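Local coordinates for protein transmembrane oligosaccharyl transferase (Archaeoglobus fulgidus, PDB 3WAJ) that is a membrane-embedded archaeal oligosaccharyl transferase of the STT3/AglB family, with a GT-C-type helical membrane region and a bound zinc ion, at residues 83-88 / 167-172; 213-218 / 425-430. All blocks are in the same frame, centred on the assembly; numbering follows the deposited sequence.

Interaction 1: residues 83-88 / 167-172; sequences GPFLVY and AFWQVS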
ATOM      1  N   GLY A  83       7.599 -12.214  -0.817  1.00 46.62           N
ATOM      2  CA  GLY A  83       8.007 -13.588  -1.046  1.00 40.25           C
ATOM      3  C   GLY A  83       8.919 -13.835  -2.233  1.00 41.17           C
ATOM      4  O   GLY A  83       8.965 -13.040  -3.179  1.00 41.36           O
ATOM      5  N   PRO A  84       9.648 -14.964  -2.192  1.00 43.19           N
ATOM      6  CA  PRO A  84      10.535 -15.315  -3.302  1.00 40.50           C
ATOM      7  C   PRO A  84       9.806 -15.658  -4.594  1.00 40.03           C
ATOM      8  O   PRO A  84      10.422 -15.481  -5.645  1.00 44.08           O
ATOM      9  CB  PRO A  84      11.311 -16.535  -2.776  1.00 46.28           C
ATOM     10  CG  PRO A  84      10.501 -17.061  -1.603  1.00 40.75           C
ATOM     11  CD  PRO A  84       9.825 -15.854  -1.025  1.00 40.78           C
ATOM     12  N   PHE A  85       8.557 -16.120  -4.557  1.00 37.45           N
ATOM     13  CA  PHE A  85       7.910 -16.470  -5.825  1.00 39.43           C
ATOM     14  C   PHE A  85       7.965 -15.339  -6.855  1.00 40.75           C
ATOM     15  O   PHE A  85       8.456 -15.514  -7.979  1.00 44.58           O
ATOM     16  CB  PHE A  85       6.456 -16.930  -5.671  1.00 40.40           C
ATOM     17  CG  PHE A  85       5.762 -17.086  -7.003  1.00 41.91           C
ATOM     18  CD1 PHE A  85       4.864 -16.131  -7.451  1.00 33.18           C
ATOM     19  CD2 PHE A  85       6.070 -18.157  -7.842  1.00 40.65           C
ATOM     20  CE1 PHE A  85       4.256 -16.247  -8.704  1.00 39.20           C
ATOM     21  CE2 PHE A  85       5.458 -18.293  -9.098  1.00 39.85           C
ATOM     22  CZ  PHE A  85       4.548 -17.334  -9.531  1.00 40.31           C
ATOM     23  N   LEU A  86       7.453 -14.171  -6.474  1.00 41.40           N
ATOM     24  CA  LEU A  86       7.360 -13.054  -7.416  1.00 35.23           C
ATOM     25  C   LEU A  86       8.729 -12.438  -7.628  1.00 34.95           C
ATOM     26  O   LEU A  86       9.040 -12.010  -8.735  1.00 36.21           O
ATOM     27  CB  LEU A  86       6.385 -11.986  -6.915  1.00 41.64           C
ATOM     28  CG  LEU A  86       5.433 -11.293  -7.901  1.00 42.96           C
ATOM     29  CD1 LEU A  86       5.064  -9.878  -7.411  1.00 24.58           C
ATOM     30  CD2 LEU A  86       5.963 -11.267  -9.327  1.00 42.67           C
ATOM     31  N   VAL A  87       9.551 -12.377  -6.578  1.00 36.81           N
ATOM     32  CA  VAL A  87      10.900 -11.858  -6.773  1.00 37.86           C
ATOM     33  C   VAL A  87      11.619 -12.691  -7.844  1.00 39.11           C
ATOM     34  O   VAL A  87      12.131 -12.142  -8.801  1.00 40.97           O
ATOM     35  CB  VAL A  87      11.734 -11.784  -5.470  1.00 32.69           C
ATOM     36  CG1 VAL A  87      13.131 -11.227  -5.790  1.00 25.72           C
ATOM     37  CG2 VAL A  87      11.059 -10.879  -4.449  1.00 29.30           C
ATOM     38  N   TYR A  88      11.623 -14.015  -7.707  1.00 38.87           N
ATOM     39  CA  TYR A  88      12.277 -14.844  -8.706  1.00 36.31           C
ATOM     40  C   TYR A  88      11.559 -14.814 -10.040  1.00 37.41           C
ATOM     41  O   TYR A  88      12.215 -14.613 -11.056  1.00 46.49           O
ATOM     42  CB  TYR A  88      12.543 -16.272  -8.194  1.00 41.90           C
ATOM     43  CG  TYR A  88      13.681 -16.309  -7.197  1.00 46.04           C
ATOM     44  CD1 TYR A  88      15.000 -16.253  -7.622  1.00 50.30           C
ATOM     45  CD2 TYR A  88      13.437 -16.338  -5.835  1.00 41.44           C
ATOM     46  CE1 TYR A  88      16.050 -16.259  -6.708  1.00 47.81           C
ATOM     47  CE2 TYR A  88      14.471 -16.350  -4.919  1.00 43.14           C
ATOM     48  CZ  TYR A  88      15.777 -16.312  -5.360  1.00 45.96           C
ATOM     49  OH  TYR A  88      16.807 -16.321  -4.440  1.00 48.03           O
ATOM     50  N   ALA A 167      -4.217 -15.447  -4.876  1.00 38.98           N
ATOM     51  CA  ALA A 167      -5.440 -16.025  -5.427  1.00 43.25           C
ATOM     52  C   ALA A 167      -5.133 -17.211  -6.344  1.00 46.96           C
ATOM     53  O   ALA A 167      -5.721 -18.285  -6.211  1.00 50.98           O
ATOM     54  CB  ALA A 167      -6.267 -14.981  -6.151  1.00 40.09           C
ATOM     55  N   PHE A 168      -4.187 -17.021  -7.253  1.00 40.47           N
ATOM     56  CA  PHE A 168      -3.853 -18.042  -8.236  1.00 41.92           C
ATOM     57  C   PHE A 168      -3.374 -19.333  -7.560  1.00 48.37           C
ATOM     58  O   PHE A 168      -3.862 -20.411  -7.873  1.00 55.57           O
ATOM     59  CB  PHE A 168      -2.798 -17.504  -9.214  1.00 42.99           C
ATOM     60  CG  PHE A 168      -2.484 -18.434 -10.362  1.00 42.17           C
ATOM     61  CD1 PHE A 168      -2.984 -18.178 -11.627  1.00 40.59           C
ATOM     62  CD2 PHE A 168      -1.663 -19.544 -10.180  1.00 49.00           C
ATOM     63  CE1 PHE A 168      -2.689 -19.012 -12.687  1.00 41.67           C
ATOM     64  CE2 PHE A 168      -1.371 -20.391 -11.232  1.00 50.40           C
ATOM     65  CZ  PHE A 168      -1.883 -20.124 -12.492  1.00 45.75           C
ATOM     66  N   TRP A 169      -2.422 -19.244  -6.642  1.00 45.48           N
ATOM     67  CA  TRP A 169      -1.919 -20.469  -6.033  1.00 47.11           C
ATOM     68  C   TRP A 169      -2.894 -21.082  -5.019  1.00 52.50           C
ATOM     69  O   TRP A 169      -2.891 -22.298  -4.817  1.00 62.55           O
ATOM     70  CB  TRP A 169      -0.503 -20.282  -5.450  1.00 40.51           C
ATOM     71  CG  TRP A 169       0.528 -19.959  -6.519  1.00 43.73           C
ATOM     72  CD1 TRP A 169       1.244 -18.797  -6.654  1.00 44.81           C
ATOM     73  CD2 TRP A 169       0.925 -20.799  -7.619  1.00 43.95           C
ATOM     74  NE1 TRP A 169       2.065 -18.870  -7.756  1.00 41.62           N
ATOM     75  CE2 TRP A 169       1.886 -20.083  -8.369  1.00 45.03           C
ATOM     76  CE3 TRP A 169       0.561 -22.082  -8.041  1.00 43.89           C
ATOM     77  CZ2 TRP A 169       2.492 -20.617  -9.520  1.00 43.17           C
ATOM     78  CZ3 TRP A 169       1.159 -22.611  -9.175  1.00 42.72           C
ATOM     79  CH2 TRP A 169       2.112 -21.878  -9.906  1.00 45.66           C
ATOM     80  N   GLN A 170      -3.733 -20.264  -4.387  1.00 46.14           N
ATOM     81  CA  GLN A 170      -4.685 -20.815  -3.420  1.00 47.45           C
ATOM     82  C   GLN A 170      -5.713 -21.689  -4.131  1.00 49.44           C
ATOM     83  O   GLN A 170      -5.931 -22.845  -3.753  1.00 44.64           O
ATOM     84  CB  GLN A 170      -5.409 -19.726  -2.628  1.00 47.11           C
ATOM     85  CG  GLN A 170      -6.285 -20.297  -1.511  1.00 50.15           C
ATOM     86  CD  GLN A 170      -7.342 -19.323  -1.036  1.00 53.11           C
ATOM     87  OE1 GLN A 170      -7.293 -18.826   0.094  1.00 61.01           O
ATOM     88  NE2 GLN A 170      -8.308 -19.041  -1.899  1.00 45.94           N
ATOM     89  N   VAL A 171      -6.336 -21.119  -5.160  1.00 50.59           N
ATOM     90  CA  VAL A 171      -7.281 -21.839  -6.006  1.00 52.95           C
ATOM     91  C   VAL A 171      -6.614 -23.055  -6.649  1.00 57.19           C
ATOM     92  O   VAL A 171      -7.179 -24.149  -6.655  1.00 66.18           O
ATOM     93  CB  VAL A 171      -7.875 -20.918  -7.080  1.00 48.46           C
ATOM     94  CG1 VAL A 171      -8.889 -21.669  -7.945  1.00 42.78           C
ATOM     95  CG2 VAL A 171      -8.534 -19.718  -6.420  1.00 44.95           C
ATOM     96  N   SER A 172      -5.413 -22.855  -7.182  1.00 49.12           N
ATOM     97  CA  SER A 172      -4.616 -23.944  -7.742  1.00 46.58           C
ATOM     98  C   SER A 172      -4.434 -25.052  -6.733  1.00 53.75           C
ATOM     99  O   SER A 172      -4.560 -26.224  -7.075  1.00 55.82           O
ATOM    100  CB  SER A 172      -3.228 -23.456  -8.182  1.00 42.93           C
ATOM    101  OG  SER A 172      -3.315 -22.664  -9.346  1.00 44.01           O
TER

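Interaction 2: residues 213-218 / 425-430; sequences LSWGAG and NRFAYY. With SO4 (sulfate ion), chain C.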
ATOM      1  N   LEU A 213       5.230 -19.378  -0.817  1.00 38.68           N
ATOM      2  CA  LEU A 213       6.391 -18.655  -1.354  1.00 40.50           C
ATOM      3  C   LEU A 213       5.967 -17.332  -2.011  1.00 42.47           C
ATOM      4  O   LEU A 213       6.801 -16.461  -2.265  1.00 38.33           O
ATOM      5  CB  LEU A 213       7.219 -19.536  -2.303  1.00 47.02           C
ATOM      6  CG  LEU A 213       7.945 -20.735  -1.681  1.00 49.50           C
ATOM      7  CD1 LEU A 213       8.925 -21.403  -2.660  1.00 45.41           C
ATOM      8  CD2 LEU A 213       8.668 -20.319  -0.409  1.00 45.85           C
ATOM      9  N   SER A 214       4.670 -17.178  -2.275  1.00 41.82           N
ATOM     10  CA  SER A 214       4.142 -15.910  -2.792  1.00 41.30           C
ATOM     11  C   SER A 214       3.763 -14.988  -1.652  1.00 37.66           C
ATOM     12  O   SER A 214       3.821 -13.767  -1.772  1.00 30.41           O
ATOM     13  CB  SER A 214       2.910 -16.132  -3.669  1.00 42.17           C
ATOM     14  OG  SER A 214       3.211 -16.936  -4.777  1.00 50.04           O
ATOM     15  N   TRP A 215       3.370 -15.599  -0.544  1.00 37.78           N
ATOM     16  CA  TRP A 215       2.847 -14.877   0.601  1.00 39.91           C
ATOM     17  C   TRP A 215       3.076 -15.713   1.871  1.00 39.17           C
ATOM     18  O   TRP A 215       2.536 -16.825   1.995  1.00 38.51           O
ATOM     19  CB  TRP A 215       1.356 -14.648   0.381  1.00 41.94           C
ATOM     20  CG  TRP A 215       0.718 -13.710   1.354  1.00 40.81           C
ATOM     21  CD1 TRP A 215       1.133 -12.447   1.665  1.00 35.77           C
ATOM     22  CD2 TRP A 215      -0.474 -13.946   2.114  1.00 29.70           C
ATOM     23  NE1 TRP A 215       0.280 -11.888   2.582  1.00 32.92           N
ATOM     24  CE2 TRP A 215      -0.727 -12.789   2.872  1.00 30.95           C
ATOM     25  CE3 TRP A 215      -1.360 -15.032   2.225  1.00 34.90           C
ATOM     26  CZ2 TRP A 215      -1.821 -12.673   3.743  1.00 34.33           C
ATOM     27  CZ3 TRP A 215      -2.461 -14.924   3.087  1.00 35.74           C
ATOM     28  CH2 TRP A 215      -2.677 -13.750   3.833  1.00 37.54           C
ATOM     29  N   GLY A 216       3.865 -15.178   2.805  1.00 33.82           N
ATOM     30  CA  GLY A 216       4.276 -15.916   3.996  1.00 35.42           C
ATOM     31  C   GLY A 216       3.151 -16.445   4.879  1.00 38.87           C
ATOM     32  O   GLY A 216       3.291 -17.494   5.522  1.00 40.75           O
ATOM     33  N   ALA A 217       2.033 -15.719   4.896  1.00 36.78           N
ATOM     34  CA  ALA A 217       0.856 -16.085   5.685  1.00 40.13           C
ATOM     35  C   ALA A 217       0.076 -17.215   5.030  1.00 39.55           C
ATOM     36  O   ALA A 217      -0.937 -17.674   5.571  1.00 42.26           O
ATOM     37  CB  ALA A 217      -0.039 -14.873   5.878  1.00 43.52           C
ATOM     38  N   GLY A 218       0.558 -17.660   3.869  1.00 37.29           N
ATOM     39  CA  GLY A 218      -0.129 -18.658   3.063  1.00 40.25           C
ATOM     40  C   GLY A 218      -0.151 -20.046   3.652  1.00 44.17           C
ATOM     41  O   GLY A 218      -0.824 -20.936   3.119  1.00 49.57           O
ATOM     42  N   ASN A 425     -11.417  -5.305   4.406  1.00 85.58           N
ATOM     43  CA  ASN A 425     -11.365  -4.880   3.011  1.00 85.12           C
ATOM     44  C   ASN A 425     -10.081  -5.271   2.271  1.00 81.87           C
ATOM     45  O   ASN A 425     -10.086  -5.374   1.045  1.00 84.04           O
ATOM     46  CB  ASN A 425     -11.616  -3.372   2.880  1.00 86.63           C
ATOM     47  CG  ASN A 425     -13.081  -3.012   2.997  1.00 93.83           C
ATOM     48  OD1 ASN A 425     -13.886  -3.357   2.130  1.00 98.11           O
ATOM     49  ND2 ASN A 425     -13.434  -2.301   4.062  1.00 96.60           N
ATOM     50  N   ARG A 426      -8.990  -5.506   2.999  1.00 74.46           N
ATOM     51  CA  ARG A 426      -7.704  -5.755   2.340  1.00 70.69           C
ATOM     52  C   ARG A 426      -7.574  -7.162   1.740  1.00 58.18           C
ATOM     53  O   ARG A 426      -6.622  -7.439   1.006  1.00 53.02           O
ATOM     54  CB  ARG A 426      -6.524  -5.432   3.272  1.00 75.72           C
ATOM     55  CG  ARG A 426      -6.278  -6.440   4.386  1.00 81.23           C
ATOM     56  CD  ARG A 426      -5.116  -5.998   5.273  1.00 87.34           C
ATOM     57  NE  ARG A 426      -4.162  -7.080   5.514  1.00 92.73           N
ATOM     58  CZ  ARG A 426      -2.956  -7.167   4.951  1.00 94.51           C
ATOM     59  NH1 ARG A 426      -2.536  -6.225   4.117  1.00 94.79           N
ATOM     60  NH2 ARG A 426      -2.165  -8.194   5.228  1.00 93.95           N
ATOM     61  N   PHE A 427      -8.545  -8.025   2.041  1.00 48.60           N
ATOM     62  CA  PHE A 427      -8.547  -9.410   1.563  1.00 51.28           C
ATOM     63  C   PHE A 427      -9.735  -9.723   0.657  1.00 54.75           C
ATOM     64  O   PHE A 427     -10.042 -10.892   0.417  1.00 54.52           O
ATOM     65  CB  PHE A 427      -8.547 -10.389   2.746  1.00 55.98           C
ATOM     66  CG  PHE A 427      -7.266 -10.395   3.526  1.00 56.21           C
ATOM     67  CD1 PHE A 427      -6.065 -10.722   2.905  1.00 58.02           C
ATOM     68  CD2 PHE A 427      -7.260 -10.090   4.882  1.00 59.42           C
ATOM     69  CE1 PHE A 427      -4.863 -10.735   3.624  1.00 60.33           C
ATOM     70  CE2 PHE A 427      -6.074 -10.099   5.612  1.00 61.22           C
ATOM     71  CZ  PHE A 427      -4.867 -10.419   4.979  1.00 59.97           C
ATOM     72  N   ALA A 428     -10.400  -8.681   0.159  1.00 59.81           N
ATOM     73  CA  ALA A 428     -11.562  -8.847  -0.711  1.00 56.95           C
ATOM     74  C   ALA A 428     -11.272  -9.737  -1.917  1.00 56.71           C
ATOM     75  O   ALA A 428     -12.136 -10.520  -2.329  1.00 61.27           O
ATOM     76  CB  ALA A 428     -12.087  -7.498  -1.155  1.00 57.06           C
ATOM     77  N   TYR A 429     -10.059  -9.625  -2.469  1.00 49.00           N
ATOM     78  CA  TYR A 429      -9.686 -10.368  -3.680  1.00 46.99           C
ATOM     79  C   TYR A 429      -9.847 -11.887  -3.546  1.00 53.80           C
ATOM     80  O   TYR A 429     -10.032 -12.596  -4.537  1.00 56.55           O
ATOM     81  CB  TYR A 429      -8.271 -10.006  -4.148  1.00 41.77           C
ATOM     82  CG  TYR A 429      -7.194 -10.188  -3.104  1.00 39.93           C
ATOM     83  CD1 TYR A 429      -6.618 -11.429  -2.877  1.00 40.23           C
ATOM     84  CD2 TYR A 429      -6.733  -9.114  -2.366  1.00 37.67           C
ATOM     85  CE1 TYR A 429      -5.626 -11.601  -1.919  1.00 38.86           C
ATOM     86  CE2 TYR A 429      -5.750  -9.273  -1.424  1.00 42.07           C
ATOM     87  CZ  TYR A 429      -5.204 -10.523  -1.196  1.00 40.04           C
ATOM     88  OH  TYR A 429      -4.219 -10.682  -0.248  1.00 35.05           O
ATOM     89  N   TYR A 430      -9.798 -12.386  -2.319  1.00 52.10           N
ATOM     90  CA  TYR A 430      -9.998 -13.810  -2.100  1.00 49.34           C
ATOM     91  C   TYR A 430     -11.431 -14.273  -2.397  1.00 55.04           C
ATOM     92  O   TYR A 430     -11.663 -15.463  -2.654  1.00 54.75           O
ATOM     93  CB  TYR A 430      -9.584 -14.182  -0.681  1.00 47.84           C
ATOM     94  CG  TYR A 430      -8.095 -14.429  -0.480  1.00 44.93           C
ATOM     95  CD1 TYR A 430      -7.449 -15.463  -1.136  1.00 47.23           C
ATOM     96  CD2 TYR A 430      -7.363 -13.671   0.406  1.00 43.80           C
ATOM     97  CE1 TYR A 430      -6.113 -15.717  -0.936  1.00 46.00           C
ATOM     98  CE2 TYR A 430      -6.019 -13.917   0.620  1.00 47.18           C
ATOM     99  CZ  TYR A 430      -5.403 -14.945  -0.054  1.00 45.92           C
ATOM    100  OH  TYR A 430      -4.070 -15.207   0.147  1.00 37.89           O
TER
HETATM  101  S   SO4 C 902       0.953  -7.799   2.363  1.00 53.58           S
HETATM  102  O1  SO4 C 902       2.005  -7.041   1.673  1.00 50.57           O
HETATM  103  O2  SO4 C 902       1.405  -8.061   3.733  1.00 57.00           O
HETATM  104  O3  SO4 C 902      -0.272  -6.998   2.371  1.00 60.19           O
HETATM  105  O4  SO4 C 902       0.668  -9.081   1.707  1.00 54.10           O

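Interaction 1: residues 83-88 / 167-172
F85 and W169 form a T-shaped (edge-to-face) aromatic pair that joins the first turn of helix 84-96 to helix 163-181 in the helical GT-C-type STT3 region. The two ring planes stand at 84°, and the centroids of the F85 ring and the W169 five-membered ring are 4.7 Å apart. The indole supplies the edge: NE1 of W169 sits over one face of F85, displaced toward the rim, and comes within 3.4 Å of F85 CZ. The benzo side of the indole follows, with W169 CZ2 at 3.8 Å from F85 CE2. No hydrogen bond crosses between the segments. The contact buries 98 Å² and rests on this one pair; the CA atoms of F85 and W169, the nearest across the segments, are 10.6 Å apart.

Each side chain has further support. With chi1 at 172°, CG of F85 lies opposite its own backbone N, which carries the phenyl ring out toward helix 163-181, where W165 makes a second edge-to-face contact with it. Within helix 163-181, F168 packs on the indole, its CD2 3.8 Å above the centre of the W169 ring. The carbonyl O of F168 accepts from S172 N and, across the opposite face of the carbonyl plane, from S172 OG at 2.7 Å.

Interaction 2: residues 213-218 / 425-430
W215, just past the end of helix 199-214, meets F427 and Y430 in an aromatic cluster where the loop after that helix faces the start of helix 429-446 in this GT-C-type fold, with the side chain of W215 about 8 Å from the zinc ion. The apolar part is a set of inclined ring contacts. W215 CZ2 approaches F427 CE1 at 3.6 Å, the F427 ring and the indole six-membered ring being turned 64° from one another. Further round the indole, Y430 OH lies 3.4 Å from W215 CZ3. The hydroxyl is hydrogen-bonded to Y211 OH and weakly to E166 OE2; with W215 it forms no hydrogen bond, and the contact is one of packing. The indole lies on the far side of CB from its own backbone N and extends toward segment 425-430; A217 CB packs on one of its faces.

The polar part runs through a sulfate ion, probably from the crystallisation liquor. W215 NE1 donates weakly to sulfate O4 at 3.0 Å, with a bent N-H...O angle of 123°. R426 reaches the same ion through a side chain bent at chi3; its NH1 donates to sulfate O3 along a straighter path (155°). H81 and H162 also bind the ion through their NE2 atoms, so the anion is gripped from several parts of the chain. Backbone bonding shapes both segments locally: Y430 N donates to F427 O, and G218 N donates to W215 O at 2.8 Å.

Interactions 1 and 2 follow one another along the chain, yet their centres are only 10 Å apart and they touch directly. The junction is the end of helix 199-214: F85 N probably donates to L213 O at 2.9 Å, while S214 OG packs 3.2 Å from F85 CD1 and 3.3 Å from W169 CD1. Y211, on the same helix, touches W169 and so ties interaction 1 to its hydroxyl partner in interaction 2. Interaction 2 lies nearer the zinc ion coordinated by D47, D161 and H163: the ring of Y429 meets that of H163, and the side chain of W215 is about 8 Å from the metal, that of F85 about 13 Å. Interaction 1 is thus the more distant of the two.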